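Local coordinates for FAD:protein FMN transferase (Pseudomonas stutzeri ATCC 14405 = CCUG 16156, PDB 5MGY) that probably transfers FMN from FAD onto a threonine of its target protein, and matures NosR for nitrous oxide reduction, at residues M222-G228 against A259-K265; H243-P247 against L277-G281; T21-V27 against S178-T184; D229-Y233 against H255-A259. One frame throughout, in Å; residues are numbered along the deposited sequence.

Contact 1: residues M222-G228 against A259-K265; sequences MGVSTSG and AVTVIDK
Ser225 O takes one hydrogen bond and one CA-H contact from the facing strand. Val262 N donates to Ser225 O at 2.8 Å. The CA-H of Thr261 adds the weaker contact, Thr261 CA to Ser225 O at 3.2 Å. The motif is an antiparallel beta pair within the large sheet of this ApbE-family protein. The two short strand segments run at 165° to each other, close to antiparallel. Gly223, Ser225 and Ser227 form hydrogen-bonded pairs with Asp264, Val262 and Val260. Val224 and Thr226 form the non-hydrogen-bonded pairs with Ile263 and Thr261.

On the Val224 face, Val224 and Ile263 lie side by side and point the same way. Val224 CG2 touches Ile263 CD1 at 3.7 Å. Val224 CG1, anti to the backbone N (chi1 170°), meets Thr261 CG2 at 3.9 Å, and the two side chains cross at a slant. Next along, Thr226 OG1 and Thr261 OG1 share a long hydrogen bond of 3.3 Å, and either may be the donor.

The other face carries Ser225 and Ser227 and packs on helix 267-292. Ser225 OG is hydrogen-bonded to Glu186. The side chain of Ser225 lies about 4 Å from that of Asp271, a ligand of the magnesium ion. At the far end, Met222 bends at chi2 (-73°), and its SD rests 3.7 Å from Lys265 N.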
# COMPACT_ATOMS: atom_id res chain seq x y z
N MET A 222 4.71 -7.57 12.52
CA MET A 222 3.51 -6.96 11.95
C MET A 222 3.86 -5.76 11.08
O MET A 222 4.67 -4.93 11.48
CB MET A 222 2.60 -6.50 13.12
CG MET A 222 2.01 -7.62 13.98
SD MET A 222 0.75 -8.42 13.01
CE MET A 222 -0.34 -9.09 14.26
N GLY A 223 3.18 -5.65 9.93
CA GLY A 223 3.33 -4.49 9.02
C GLY A 223 2.16 -3.54 9.18
O GLY A 223 1.11 -3.95 9.62
N VAL A 224 2.36 -2.28 8.81
CA VAL A 224 1.41 -1.21 9.01
C VAL A 224 1.32 -0.44 7.72
O VAL A 224 2.35 -0.19 7.03
CB VAL A 224 1.90 -0.25 10.11
CG1 VAL A 224 1.09 1.04 10.23
CG2 VAL A 224 1.84 -0.97 11.43
N SER A 225 0.12 0.00 7.38
CA SER A 225 -0.00 0.83 6.20
C SER A 225 -1.05 1.86 6.45
O SER A 225 -2.12 1.52 6.96
CB SER A 225 -0.38 -0.03 5.01
OG SER A 225 -0.87 0.78 3.95
N THR A 226 -0.78 3.09 6.01
CA THR A 226 -1.69 4.22 6.23
C THR A 226 -2.14 4.89 4.96
O THR A 226 -1.40 5.58 4.36
CB THR A 226 -1.04 5.30 7.14
OG1 THR A 226 -0.59 4.74 8.38
CG2 THR A 226 -2.08 6.39 7.45
N SER A 227 -3.40 4.74 4.60
CA SER A 227 -3.94 5.43 3.45
C SER A 227 -4.45 6.82 3.82
O SER A 227 -5.22 6.97 4.74
CB SER A 227 -5.09 4.61 2.85
OG SER A 227 -5.61 5.21 1.68
N GLY A 228 -4.04 7.82 3.07
CA GLY A 228 -4.38 9.18 3.41
C GLY A 228 -3.56 9.70 4.58
O GLY A 228 -2.80 8.95 5.23
N ALA A 259 -8.02 9.30 6.86
CA ALA A 259 -6.93 8.36 6.90
C ALA A 259 -7.44 7.07 7.52
O ALA A 259 -8.38 7.06 8.34
CB ALA A 259 -5.80 8.92 7.74
N VAL A 260 -6.80 5.97 7.16
CA VAL A 260 -7.07 4.68 7.75
C VAL A 260 -5.74 3.94 7.79
O VAL A 260 -4.85 4.12 6.95
CB VAL A 260 -8.22 3.95 7.05
CG1 VAL A 260 -7.94 3.87 5.57
CG2 VAL A 260 -8.46 2.57 7.62
N THR A 261 -5.56 3.18 8.84
CA THR A 261 -4.30 2.58 9.11
C THR A 261 -4.65 1.14 9.27
O THR A 261 -5.55 0.87 10.01
CB THR A 261 -3.70 3.11 10.41
OG1 THR A 261 -3.26 4.47 10.24
CG2 THR A 261 -2.53 2.31 10.79
N VAL A 262 -3.95 0.22 8.61
CA VAL A 262 -4.18 -1.20 8.82
C VAL A 262 -2.92 -1.91 9.33
O VAL A 262 -1.82 -1.52 9.01
CB VAL A 262 -4.67 -1.83 7.53
CG1 VAL A 262 -4.78 -3.37 7.62
CG2 VAL A 262 -6.04 -1.27 7.19
N ILE A 263 -3.12 -2.95 10.11
CA ILE A 263 -2.06 -3.70 10.72
C ILE A 263 -2.35 -5.14 10.41
O ILE A 263 -3.46 -5.64 10.69
CB ILE A 263 -1.96 -3.39 12.25
CG1 ILE A 263 -1.82 -1.85 12.40
CG2 ILE A 263 -0.81 -4.18 12.91
CD1 ILE A 263 -1.15 -1.34 13.63
N ASP A 264 -1.38 -5.77 9.78
CA ASP A 264 -1.45 -7.14 9.35
C ASP A 264 -0.00 -7.69 9.32
O ASP A 264 0.98 -6.93 9.20
CB ASP A 264 -2.06 -7.16 7.97
CG ASP A 264 -2.45 -8.56 7.48
OD1 ASP A 264 -3.69 -8.70 7.27
OD2 ASP A 264 -1.60 -9.48 7.22
N LYS A 265 0.12 -9.00 9.42
CA LYS A 265 1.43 -9.63 9.34
C LYS A 265 2.07 -9.50 7.96
O LYS A 265 3.27 -9.41 7.83
CB LYS A 265 1.36 -11.08 9.78
CG LYS A 265 0.77 -11.95 8.77
CD LYS A 265 0.21 -13.24 9.32
CE LYS A 265 -0.88 -13.72 8.33
NZ LYS A 265 -1.33 -15.07 8.74

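Contact 2: residues H243-P247 against L277-G281; sequences HTLDP and LMVLG
This is a mainly apolar contact between a loop and a helix. Residues 243-247, in the loop between strands 239-241 and 257-264, lie across one side of helix 267-292. Only van der Waals contacts join the two segments. Val279 is at the centre and spreads its two methyls over the loop.

Val279 CG1 stands anti to the backbone N (chi1 165°). That turns it to the Pro247 end of the loop, where it meets Pro247 CD at 3.8 Å. Asp246 OD1 lies beside the same methyl, and the two side chains cross at about a right angle. The other branch serves the Thr244 end. Val279 CG2 meets Thr244 CG2 at 3.8 Å. The carbonyl oxygen Leu245 O comes within 4.1 Å of Val279 CG2. Thr244 thus gives its methyl to Val279. Its hydroxyl side faces Met278, with OG1 at 4.2 Å from Met278 CG.

The acid of Asp246 is held within its own loop, since OD2 accepts from Ser249 N. The other oxygen, Asp246 OD1, is the one that packs on Val279 CG1.

Val279 follows Thr275, a ligand of the magnesium ion, by one helical turn. Loop 243-247 therefore packs on the helix that carries Asp271 and Thr275. Leu245 points away from this helix and packs on Leu105 and Leu106 of helix 103-108. Leu277 packs on Val260 and Val262, so the helix lies between the loop and strand 257-264.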
# COMPACT_ATOMS: atom_id res chain seq x y z
N HIS A 243 -7.78 11.90 -4.82
CA HIS A 243 -7.31 11.09 -5.94
C HIS A 243 -7.80 9.63 -5.83
O HIS A 243 -7.39 8.78 -6.61
CB HIS A 243 -5.76 11.20 -6.07
CG HIS A 243 -5.29 12.47 -6.72
ND1 HIS A 243 -4.03 12.61 -7.28
CD2 HIS A 243 -5.92 13.66 -6.93
CE1 HIS A 243 -3.89 13.82 -7.80
NE2 HIS A 243 -5.03 14.48 -7.60
N THR A 244 -8.67 9.32 -4.88
CA THR A 244 -9.16 7.96 -4.75
C THR A 244 -10.50 7.80 -5.49
O THR A 244 -11.44 8.58 -5.31
CB THR A 244 -9.28 7.55 -3.28
OG1 THR A 244 -8.10 7.96 -2.59
CG2 THR A 244 -9.41 6.03 -3.15
N LEU A 245 -10.59 6.77 -6.32
CA LEU A 245 -11.77 6.51 -7.16
C LEU A 245 -12.54 5.30 -6.68
O LEU A 245 -11.91 4.32 -6.31
CB LEU A 245 -11.30 6.21 -8.59
CG LEU A 245 -10.53 7.35 -9.26
CD1 LEU A 245 -9.77 6.82 -10.45
CD2 LEU A 245 -11.52 8.43 -9.67
N ASP A 246 -13.87 5.35 -6.72
CA ASP A 246 -14.64 4.13 -6.55
C ASP A 246 -14.53 3.29 -7.84
O ASP A 246 -14.82 3.80 -8.93
CB ASP A 246 -16.09 4.40 -6.22
CG ASP A 246 -16.80 3.14 -5.74
OD1 ASP A 246 -17.14 3.08 -4.53
OD2 ASP A 246 -16.99 2.21 -6.54
N PRO A 247 -14.08 2.03 -7.72
CA PRO A 247 -14.04 1.12 -8.88
C PRO A 247 -15.38 0.93 -9.51
O PRO A 247 -15.45 0.90 -10.73
CB PRO A 247 -13.58 -0.23 -8.29
CG PRO A 247 -13.20 0.03 -6.88
CD PRO A 247 -13.28 1.51 -6.61
N LEU A 277 -10.24 0.13 2.31
CA LEU A 277 -10.98 0.78 3.38
C LEU A 277 -11.18 2.24 3.06
O LEU A 277 -12.26 2.74 3.30
CB LEU A 277 -10.27 0.60 4.74
CG LEU A 277 -10.33 -0.83 5.21
CD1 LEU A 277 -9.76 -0.95 6.61
CD2 LEU A 277 -11.76 -1.39 5.16
N MET A 278 -10.19 2.89 2.48
CA MET A 278 -10.32 4.29 2.10
C MET A 278 -11.25 4.45 0.88
O MET A 278 -11.85 5.53 0.70
CB MET A 278 -8.95 4.88 1.78
CG MET A 278 -8.95 6.25 1.10
SD MET A 278 -9.67 7.59 2.06
CE MET A 278 -8.35 7.93 3.20
N VAL A 279 -11.35 3.43 0.04
CA VAL A 279 -12.33 3.48 -1.00
C VAL A 279 -13.66 3.45 -0.30
O VAL A 279 -14.49 4.30 -0.55
CB VAL A 279 -12.18 2.31 -2.01
CG1 VAL A 279 -13.43 2.15 -2.90
CG2 VAL A 279 -10.89 2.52 -2.82
N LEU A 280 -13.85 2.49 0.59
CA LEU A 280 -15.19 2.15 1.11
C LEU A 280 -15.80 3.27 1.93
O LEU A 280 -17.02 3.49 1.89
CB LEU A 280 -15.16 0.82 1.95
CG LEU A 280 -15.18 -0.48 1.15
CD1 LEU A 280 -14.95 -1.67 2.07
CD2 LEU A 280 -16.49 -0.62 0.36
N GLY A 281 -14.93 3.98 2.65
CA GLY A 281 -15.32 5.02 3.58
C GLY A 281 -15.56 4.59 5.01
O GLY A 281 -15.58 3.38 5.32

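Contact 3: residues T21-V27 against S178-T184; sequences TYTVKYV and SYLVEIT
Glu182 and Thr23 cross at a slant on one face of an antiparallel beta pair, formed by neighbouring strands of the central antiparallel sheet. Glu182 CG is anti to the backbone N (chi1 165°), and the chain then bends at chi2. This brings Glu182 OE2 to 3.5 Å from Thr23 CB. Glu182 OE1 accepts a weak bond from Gly185 N. Lys25 and Leu180 share this face, and the lysine chain extends away from the pair.

The opposite face is aromatic and aliphatic. In Tyr22, Tyr26 and Tyr179, CG sits over the backbone (chi1 57° to 74°), and the rings turn from the partner strand. The inner carbons do the touching. Tyr26 CB meets Tyr179 CB at 4.1 Å. Tyr22 CB meets Ile183 CG1 at 3.9 Å. At the end of the pair, Val27 CG2 lies against Ser178 OG at 3.5 Å. Ser178 OG is itself hydrogen-bonded to Arg192 O.

Backbone hydrogen bonds join the strands. Glu182 N bonds to Thr23 O at 2.7 Å, and Leu180 N to Lys25 O at 2.8 Å.

Strand 21-28 also pairs with strand 9-16 on its other side, and strand 179-183 with strand 186-190. Two helices cover the tyrosine face. Tyr22 and Tyr26 pack on helix 35-53, where Tyr22 OH bonds to Glu43. Tyr179 and Ile183 pack on helix 159-173.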
# COMPACT_ATOMS: atom_id res chain seq x y z
N THR A 21 11.17 8.50 0.28
CA THR A 21 12.26 7.77 0.90
C THR A 21 11.86 6.46 1.59
O THR A 21 10.68 6.28 2.02
CB THR A 21 12.99 8.60 1.98
OG1 THR A 21 12.20 8.62 3.20
CG2 THR A 21 13.30 10.00 1.49
N TYR A 22 12.90 5.61 1.74
CA TYR A 22 12.90 4.42 2.57
C TYR A 22 13.91 4.54 3.72
O TYR A 22 14.86 5.32 3.68
CB TYR A 22 13.19 3.16 1.74
CG TYR A 22 14.56 3.11 1.10
CD1 TYR A 22 14.76 3.54 -0.19
CD2 TYR A 22 15.66 2.61 1.79
CE1 TYR A 22 16.02 3.48 -0.79
CE2 TYR A 22 16.91 2.54 1.20
CZ TYR A 22 17.10 2.98 -0.09
OH TYR A 22 18.35 2.95 -0.68
N THR A 23 13.70 3.75 4.75
CA THR A 23 14.61 3.67 5.84
C THR A 23 14.58 2.26 6.38
O THR A 23 13.52 1.73 6.65
CB THR A 23 14.24 4.69 6.93
OG1 THR A 23 14.40 6.01 6.42
CG2 THR A 23 15.14 4.54 8.18
N VAL A 24 15.76 1.68 6.54
CA VAL A 24 15.93 0.39 7.16
C VAL A 24 16.72 0.61 8.43
O VAL A 24 17.67 1.36 8.47
CB VAL A 24 16.71 -0.55 6.23
CG1 VAL A 24 16.95 -1.92 6.88
CG2 VAL A 24 15.94 -0.74 4.92
N LYS A 25 16.29 -0.07 9.46
CA LYS A 25 17.01 -0.15 10.69
C LYS A 25 17.11 -1.60 11.12
O LYS A 25 16.17 -2.34 11.02
CB LYS A 25 16.27 0.63 11.76
CG LYS A 25 16.19 2.15 11.54
CD LYS A 25 15.52 2.78 12.74
CE LYS A 25 15.31 4.26 12.53
NZ LYS A 25 14.76 4.88 13.78
N TYR A 26 18.27 -2.01 11.61
CA TYR A 26 18.45 -3.38 12.02
C TYR A 26 19.55 -3.56 13.05
O TYR A 26 20.46 -2.73 13.17
CB TYR A 26 18.75 -4.25 10.81
CG TYR A 26 20.13 -4.10 10.22
CD1 TYR A 26 20.49 -2.96 9.47
CD2 TYR A 26 21.08 -5.12 10.37
CE1 TYR A 26 21.76 -2.84 8.92
CE2 TYR A 26 22.35 -4.99 9.82
CZ TYR A 26 22.69 -3.86 9.11
OH TYR A 26 23.94 -3.78 8.60
N VAL A 27 19.45 -4.66 13.77
CA VAL A 27 20.45 -5.00 14.74
C VAL A 27 21.45 -5.84 14.02
O VAL A 27 21.11 -6.82 13.40
CB VAL A 27 19.86 -5.81 15.90
CG1 VAL A 27 20.92 -6.20 16.90
CG2 VAL A 27 18.80 -5.01 16.58
N SER A 178 16.32 -8.79 13.95
CA SER A 178 15.58 -7.69 14.46
C SER A 178 15.80 -6.51 13.53
O SER A 178 16.93 -6.21 13.17
CB SER A 178 16.04 -7.42 15.86
OG SER A 178 15.48 -6.22 16.25
N TYR A 179 14.70 -5.85 13.14
CA TYR A 179 14.71 -4.83 12.06
C TYR A 179 13.41 -3.98 12.04
O TYR A 179 12.38 -4.40 12.57
CB TYR A 179 14.89 -5.52 10.69
CG TYR A 179 13.84 -6.53 10.47
CD1 TYR A 179 12.59 -6.13 10.06
CD2 TYR A 179 14.06 -7.89 10.71
CE1 TYR A 179 11.55 -7.05 9.90
CE2 TYR A 179 13.03 -8.83 10.54
CZ TYR A 179 11.75 -8.40 10.14
OH TYR A 179 10.65 -9.26 9.96
N LEU A 180 13.48 -2.80 11.43
CA LEU A 180 12.31 -1.97 11.15
C LEU A 180 12.56 -1.46 9.77
O LEU A 180 13.50 -0.72 9.60
CB LEU A 180 12.20 -0.76 12.10
CG LEU A 180 11.32 0.47 11.68
CD1 LEU A 180 9.89 0.05 11.56
CD2 LEU A 180 11.36 1.59 12.69
N VAL A 181 11.72 -1.83 8.80
CA VAL A 181 11.92 -1.45 7.40
C VAL A 181 10.80 -0.52 6.99
O VAL A 181 9.68 -0.94 7.07
CB VAL A 181 11.82 -2.70 6.54
CG1 VAL A 181 12.04 -2.42 5.12
CG2 VAL A 181 12.93 -3.61 6.82
N GLU A 182 11.06 0.69 6.52
CA GLU A 182 9.98 1.56 6.07
C GLU A 182 10.18 2.02 4.63
O GLU A 182 11.21 2.60 4.33
CB GLU A 182 9.84 2.74 7.04
CG GLU A 182 8.99 3.94 6.54
CD GLU A 182 9.83 5.09 5.90
OE1 GLU A 182 9.47 5.68 4.87
OE2 GLU A 182 10.90 5.45 6.37
N ILE A 183 9.20 1.79 3.74
CA ILE A 183 9.31 2.19 2.33
C ILE A 183 8.10 3.06 2.06
O ILE A 183 7.01 2.57 2.09
CB ILE A 183 9.39 0.99 1.39
CG1 ILE A 183 10.64 0.16 1.76
CG2 ILE A 183 9.45 1.43 -0.08
CD1 ILE A 183 10.74 -1.20 1.09
N THR A 184 8.32 4.37 1.86
CA THR A 184 7.25 5.38 1.55
C THR A 184 6.05 5.24 2.43
O THR A 184 4.91 5.27 1.97
CB THR A 184 6.72 5.34 0.09
OG1 THR A 184 5.82 4.26 -0.09
CG2 THR A 184 7.85 5.20 -0.89

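Contact 4: residues D229-Y233 against H255-A259; sequences DYRNY and HHLAA
The His256 ring meets Tyr233 through its edge. Tyr233 OH lies in the imidazole plane and takes the N-H of His256 ND1 at 2.9 Å. The bond is nearly straight, 166° at the hydrogen. The Tyr233 ring is approached obliquely by Ala258, with CB at 3.6 Å from CD1. Tyr230 has Arg231 CG over one ring face and stacks edge-to-face with Phe306. One face of the Arg231 guanidinium carries Asp229 OD2.

The contact joins the loop after strand 222-227 to the start of strand 257-264. Tyr233 CG is anti to the backbone N (chi1 -175°). This carries the ring alongside Ala258 and places its hydroxyl at His256. The methyl of Ala258 points into the loop and also lies 4.1 Å from Tyr230 CA.

The loop has a compact shape of its own. Residues 229-232 form a type I beta turn, closed by Asn232 N to Asp229 O. Asp229 OD2 also accepts from Arg231 N, which makes an Asx turn. Asp229 OD1 pairs with Arg231 NH2 in a salt bridge of 2.9 Å. Across from the loop, Ala258 and Ala259 form a classic beta bulge opposite Val299. Arg240 NH2 bonds to the carbonyl oxygens of His255 and Leu257.

The one hydrogen bond between the segments runs from imidazole to phenol. This is consistent with a proton on His256 ND1 and Tyr233 OH as acceptor. It would leave the phenol proton available.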
# COMPACT_ATOMS: atom_id res chain seq x y z
N ASP A 229 -3.69 11.02 4.79
CA ASP A 229 -3.07 11.76 5.91
C ASP A 229 -4.02 12.85 6.40
O ASP A 229 -4.35 13.73 5.63
CB ASP A 229 -1.74 12.39 5.49
CG ASP A 229 -1.05 13.22 6.63
OD1 ASP A 229 0.06 13.72 6.39
OD2 ASP A 229 -1.60 13.36 7.76
N TYR A 230 -4.39 12.84 7.69
CA TYR A 230 -5.50 13.67 8.12
C TYR A 230 -5.28 15.16 7.85
O TYR A 230 -6.24 15.94 7.67
CB TYR A 230 -5.83 13.42 9.56
CG TYR A 230 -4.92 14.09 10.51
CD1 TYR A 230 -5.21 15.38 10.99
CD2 TYR A 230 -3.76 13.45 10.98
CE1 TYR A 230 -4.36 16.00 11.92
CE2 TYR A 230 -2.92 14.06 11.90
CZ TYR A 230 -3.21 15.34 12.38
OH TYR A 230 -2.37 15.96 13.33
N ARG A 231 -4.01 15.52 7.75
CA ARG A 231 -3.62 16.85 7.32
C ARG A 231 -4.02 17.22 5.88
O ARG A 231 -4.30 18.39 5.63
CB ARG A 231 -2.15 17.13 7.66
CG ARG A 231 -1.98 17.29 9.17
CD ARG A 231 -0.52 17.46 9.63
NE ARG A 231 -0.04 16.26 10.35
CZ ARG A 231 0.73 15.28 9.83
NH1 ARG A 231 1.08 14.26 10.62
NH2 ARG A 231 1.15 15.30 8.55
N ASN A 232 -4.08 16.26 4.96
CA ASN A 232 -4.63 16.52 3.60
C ASN A 232 -6.07 16.09 3.46
O ASN A 232 -6.37 14.96 3.09
CB ASN A 232 -3.83 15.78 2.53
CG ASN A 232 -2.44 16.32 2.38
OD1 ASN A 232 -2.20 17.52 2.51
ND2 ASN A 232 -1.50 15.43 2.12
N TYR A 233 -6.97 17.00 3.76
CA TYR A 233 -8.35 16.73 3.61
C TYR A 233 -8.80 18.03 2.98
O TYR A 233 -8.61 19.09 3.54
CB TYR A 233 -8.98 16.39 4.96
CG TYR A 233 -10.41 15.98 4.80
CD1 TYR A 233 -10.75 14.66 4.68
CD2 TYR A 233 -11.42 16.94 4.74
CE1 TYR A 233 -12.07 14.31 4.50
CE2 TYR A 233 -12.70 16.59 4.53
CZ TYR A 233 -13.02 15.28 4.41
OH TYR A 233 -14.32 15.00 4.24
N HIS A 255 -17.03 10.64 0.49
CA HIS A 255 -17.16 10.47 1.96
C HIS A 255 -16.05 11.14 2.77
O HIS A 255 -15.09 11.68 2.24
CB HIS A 255 -17.16 8.99 2.30
CG HIS A 255 -15.86 8.32 1.99
ND1 HIS A 255 -15.77 7.28 1.08
CD2 HIS A 255 -14.60 8.55 2.42
CE1 HIS A 255 -14.52 6.89 1.00
NE2 HIS A 255 -13.79 7.64 1.80
N HIS A 256 -16.17 11.03 4.09
CA HIS A 256 -15.35 11.82 4.99
C HIS A 256 -14.12 11.11 5.60
O HIS A 256 -13.44 11.71 6.37
CB HIS A 256 -16.25 12.35 6.09
CG HIS A 256 -17.35 13.27 5.60
ND1 HIS A 256 -17.11 14.43 4.87
CD2 HIS A 256 -18.69 13.22 5.80
CE1 HIS A 256 -18.26 15.02 4.62
NE2 HIS A 256 -19.23 14.31 5.16
N LEU A 257 -13.85 9.85 5.31
CA LEU A 257 -12.63 9.18 5.82
C LEU A 257 -11.34 9.84 5.37
O LEU A 257 -11.06 9.88 4.18
CB LEU A 257 -12.61 7.72 5.39
CG LEU A 257 -11.53 6.82 5.97
CD1 LEU A 257 -11.55 6.90 7.49
CD2 LEU A 257 -11.80 5.38 5.53
N ALA A 258 -10.55 10.35 6.31
CA ALA A 258 -9.35 11.14 6.00
C ALA A 258 -8.04 10.32 6.03
O ALA A 258 -7.08 10.62 5.33
CB ALA A 258 -9.23 12.31 6.96
N ALA A 259 -8.02 9.30 6.86
CA ALA A 259 -6.93 8.36 6.90
C ALA A 259 -7.44 7.07 7.52
O ALA A 259 -8.38 7.06 8.34
CB ALA A 259 -5.80 8.92 7.74

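How the contacts relate
Contact 3 closes first along the chain, before contact 1 opens. It lies in the eight-stranded antiparallel sheet that contact 1 also lies in and contact 4 reaches, and its centre is about 16 Å from that of contact 1. Contact 4 is nested inside the loop closed by contact 1, and the two share Ala259 on strand 257-264. Contact 2 alternates with both along the chain. It touches contact 1 through Leu277 and Met278, and contact 4 through His255 and Leu257. Contacts 2 and 3 lie about 28 Å apart, centre to centre, on opposite sides of the chain's centre. Helix 267-292, which supplies two of the magnesium ligands, Asp271 and Thr275, thus packs on sheet and loop together.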